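Local coordinates for protein insulinase family protease (PDB 3GO9) that belongs to the insulinase (M16) metalloprotease family but lacks the complete zinc-binding motif of its active members, so that peptidase activity is uncertain, at residues A[246-251]-A[324-328]. Sequence-based numbering, arbitrary orientation.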
ATOM      1  N   VAL A 246      12.194   9.820   2.121  1.00 22.20           N
ATOM      2  CA  VAL A 246      10.914   9.326   2.539  1.00 22.32           C
ATOM      3  C   VAL A 246       9.844  10.321   2.060  1.00 23.04           C
ATOM      4  O   VAL A 246       9.938  11.577   2.209  1.00 23.68           O
ATOM      5  CB  VAL A 246      10.864   9.113   4.093  1.00 22.56           C
ATOM      6  CG1 VAL A 246       9.464   8.744   4.548  1.00 22.97           C
ATOM      7  CG2 VAL A 246      11.850   8.015   4.500  1.00 24.70           C
ATOM      8  N   ALA A 247       8.865   9.782   1.377  1.00 22.26           N
ATOM      9  CA  ALA A 247       7.829  10.626   0.825  1.00 21.20           C
ATOM     10  C   ALA A 247       6.838  10.877   1.992  1.00 22.96           C
ATOM     11  O   ALA A 247       6.336   9.926   2.587  1.00 22.54           O
ATOM     12  CB  ALA A 247       7.145   9.940  -0.295  1.00 21.93           C
ATOM     13  N   THR A 248       6.557  12.156   2.245  1.00 22.94           N
ATOM     14  CA  THR A 248       5.568  12.613   3.260  1.00 23.68           C
ATOM     15  C   THR A 248       4.559  13.690   2.725  1.00 22.19           C
ATOM     16  O   THR A 248       4.912  14.661   2.030  1.00 22.12           O
ATOM     17  CB  THR A 248       6.287  13.274   4.419  1.00 24.04           C
ATOM     18  OG1 THR A 248       6.944  14.449   3.955  1.00 27.72           O
ATOM     19  CG2 THR A 248       7.296  12.272   5.030  1.00 26.08           C
ATOM     20  N   LEU A 249       3.302  13.502   3.112  1.00 21.18           N
ATOM     21  CA  LEU A 249       2.216  14.442   2.717  1.00 19.34           C
ATOM     22  C   LEU A 249       1.937  15.472   3.806  1.00 18.18           C
ATOM     23  O   LEU A 249       2.155  15.184   4.977  1.00 18.99           O
ATOM     24  CB  LEU A 249       0.971  13.651   2.472  1.00 19.39           C
ATOM     25  CG  LEU A 249       0.884  12.782   1.235  1.00 20.28           C
ATOM     26  CD1 LEU A 249      -0.342  11.889   1.284  1.00 21.71           C
ATOM     27  CD2 LEU A 249       0.849  13.708   0.011  1.00 17.89           C
ATOM     28  N   ALA A 250       1.485  16.672   3.445  1.00 15.66           N
ATOM     29  CA  ALA A 250       0.962  17.622   4.444  1.00 14.77           C
ATOM     30  C   ALA A 250      -0.412  17.122   4.933  1.00 13.96           C
ATOM     31  O   ALA A 250      -1.076  16.255   4.286  1.00 13.09           O
ATOM     32  CB  ALA A 250       0.816  18.960   3.849  1.00 16.61           C
ATOM     33  N   PRO A 251      -0.882  17.652   6.059  1.00 12.82           N
ATOM     34  CA  PRO A 251      -2.226  17.246   6.498  1.00 12.83           C
ATOM     35  C   PRO A 251      -3.271  17.688   5.474  1.00 11.72           C
ATOM     36  O   PRO A 251      -3.098  18.691   4.776  1.00 11.76           O
ATOM     37  CB  PRO A 251      -2.425  18.042   7.796  1.00 13.41           C
ATOM     38  CG  PRO A 251      -1.011  18.356   8.264  1.00 14.23           C
ATOM     39  CD  PRO A 251      -0.227  18.553   7.015  1.00 14.62           C
ATOM     40  N   GLN A 324      -0.373   5.574   4.320  1.00 19.60           N
ATOM     41  CA  GLN A 324       0.534   5.877   3.233  1.00 20.24           C
ATOM     42  C   GLN A 324       1.124   7.206   3.555  1.00 19.09           C
ATOM     43  O   GLN A 324       0.421   8.071   4.057  1.00 18.49           O
ATOM     44  CB  GLN A 324      -0.220   5.984   1.896  1.00 21.32           C
ATOM     45  CG  GLN A 324      -0.702   4.711   1.363  1.00 23.35           C
ATOM     46  CD  GLN A 324      -1.472   4.866   0.057  1.00 26.98           C
ATOM     47  OE1 GLN A 324      -1.734   5.995  -0.423  1.00 26.99           O
ATOM     48  NE2 GLN A 324      -1.853   3.731  -0.523  1.00 27.14           N
ATOM     49  N   TYR A 325       2.413   7.386   3.272  1.00 18.41           N
ATOM     50  CA  TYR A 325       3.113   8.618   3.585  1.00 19.87           C
ATOM     51  C   TYR A 325       2.961   9.081   5.028  1.00 20.23           C
ATOM     52  O   TYR A 325       2.862  10.276   5.273  1.00 21.70           O
ATOM     53  CB  TYR A 325       2.693   9.740   2.605  1.00 21.17           C
ATOM     54  CG  TYR A 325       2.732   9.282   1.166  1.00 21.05           C
ATOM     55  CD1 TYR A 325       3.932   9.184   0.502  1.00 24.94           C
ATOM     56  CD2 TYR A 325       1.573   8.848   0.512  1.00 22.91           C
ATOM     57  CE1 TYR A 325       3.982   8.717  -0.809  1.00 23.57           C
ATOM     58  CE2 TYR A 325       1.615   8.371  -0.771  1.00 25.54           C
ATOM     59  CZ  TYR A 325       2.833   8.336  -1.424  1.00 24.11           C
ATOM     60  OH  TYR A 325       2.891   7.874  -2.702  1.00 31.23           O
ATOM     61  N   GLN A 326       2.957   8.132   5.964  1.00 20.46           N
ATOM     62  CA  GLN A 326       2.939   8.382   7.406  1.00 21.18           C
ATOM     63  C   GLN A 326       1.610   9.020   7.839  1.00 19.37           C
ATOM     64  O   GLN A 326       1.556   9.628   8.921  1.00 18.29           O
ATOM     65  CB  GLN A 326       4.157   9.229   7.852  1.00 22.94           C
ATOM     66  CG  GLN A 326       5.519   8.613   7.447  1.00 27.95           C
ATOM     67  CD  GLN A 326       6.753   9.558   7.598  1.00 33.51           C
ATOM     68  OE1 GLN A 326       7.889   9.118   7.400  1.00 38.47           O
ATOM     69  NE2 GLN A 326       6.530  10.836   7.927  1.00 36.93           N
ATOM     70  N   ARG A 327       0.576   8.933   6.981  1.00 17.70           N
ATOM     71  CA  ARG A 327      -0.785   9.409   7.346  1.00 18.58           C
ATOM     72  C   ARG A 327      -1.761   8.259   7.319  1.00 16.87           C
ATOM     73  O   ARG A 327      -1.651   7.387   6.484  1.00 16.93           O
ATOM     74  CB  ARG A 327      -1.351  10.448   6.372  1.00 19.39           C
ATOM     75  CG  ARG A 327      -0.406  11.444   5.816  1.00 22.57           C
ATOM     76  CD  ARG A 327      -0.213  12.620   6.644  1.00 20.51           C
ATOM     77  NE  ARG A 327      -1.427  13.238   7.210  1.00 19.47           N
ATOM     78  CZ  ARG A 327      -1.401  14.012   8.298  1.00 18.32           C
ATOM     79  NH1 ARG A 327      -0.243  14.274   8.908  1.00 19.87           N
ATOM     80  NH2 ARG A 327      -2.519  14.521   8.797  1.00 18.25           N
ATOM     81  N   ALA A 328      -2.739   8.281   8.212  1.00 15.73           N
ATOM     82  CA  ALA A 328      -3.852   7.312   8.180  1.00 15.62           C
ATOM     83  C   ALA A 328      -5.009   8.050   7.523  1.00 15.82           C
ATOM     84  O   ALA A 328      -5.338   9.165   7.968  1.00 16.21           O
ATOM     85  CB  ALA A 328      -4.246   6.860   9.587  1.00 16.72           C
TER
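The Tyr325 ring meets Ala247 at its edge, where Ala247 O lies near the ring plane, 3.3 Å from Tyr325 CD1, while Leu249 CD1 comes in obliquely beside Tyr325 CD2. Pro251 CA lies over one face of the Arg327 guanidinium, offset toward its rim and 3.6 Å from Arg327 NH2, with Ala250 O over the same face. Both flat groups project from a beta hairpin whose type I' turn, Gln324 to Arg327, joins strands 316-324 and 327-336 in the second M16-type domain; the extended segment 246-251, part of the linker between helix 222-233 and strand 257-261, passes across this turn. No hydrogen bond joins the two segments, which meet by van der Waals packing; Asp112 and Arg175 also hold the linker, at Ala247 N and Ala250 O. The small Ala247 methyl lets the ring come close, CB lying 3.4 Å from Tyr325 CD1, and Leu249 packs its CG against Tyr325 CB at 3.8 Å. Phe163 and Pro164 also touch this tyrosine. Type I' turns need a left-handed backbone at their two central positions, here Tyr325 and Gln326, whose side chains both turn toward the linker. The Gln326 chain runs straight on, CD anti to CA (chi2 168°), and carries its amide to the methyls of the beta-branched residues: OE1 reaches Val246 CG1 and NE2 reaches Thr248 CG2, each at 3.3 Å. Two successive kinks in Arg327, chi2 -86° and chi3 -45°, fold its long chain back along Leu249 to Pro251. Its NH2 forms a salt bridge with Asp274 of strand 267-276, and Pro251 CB stays 3.7 Å from that same Arg327 NH2.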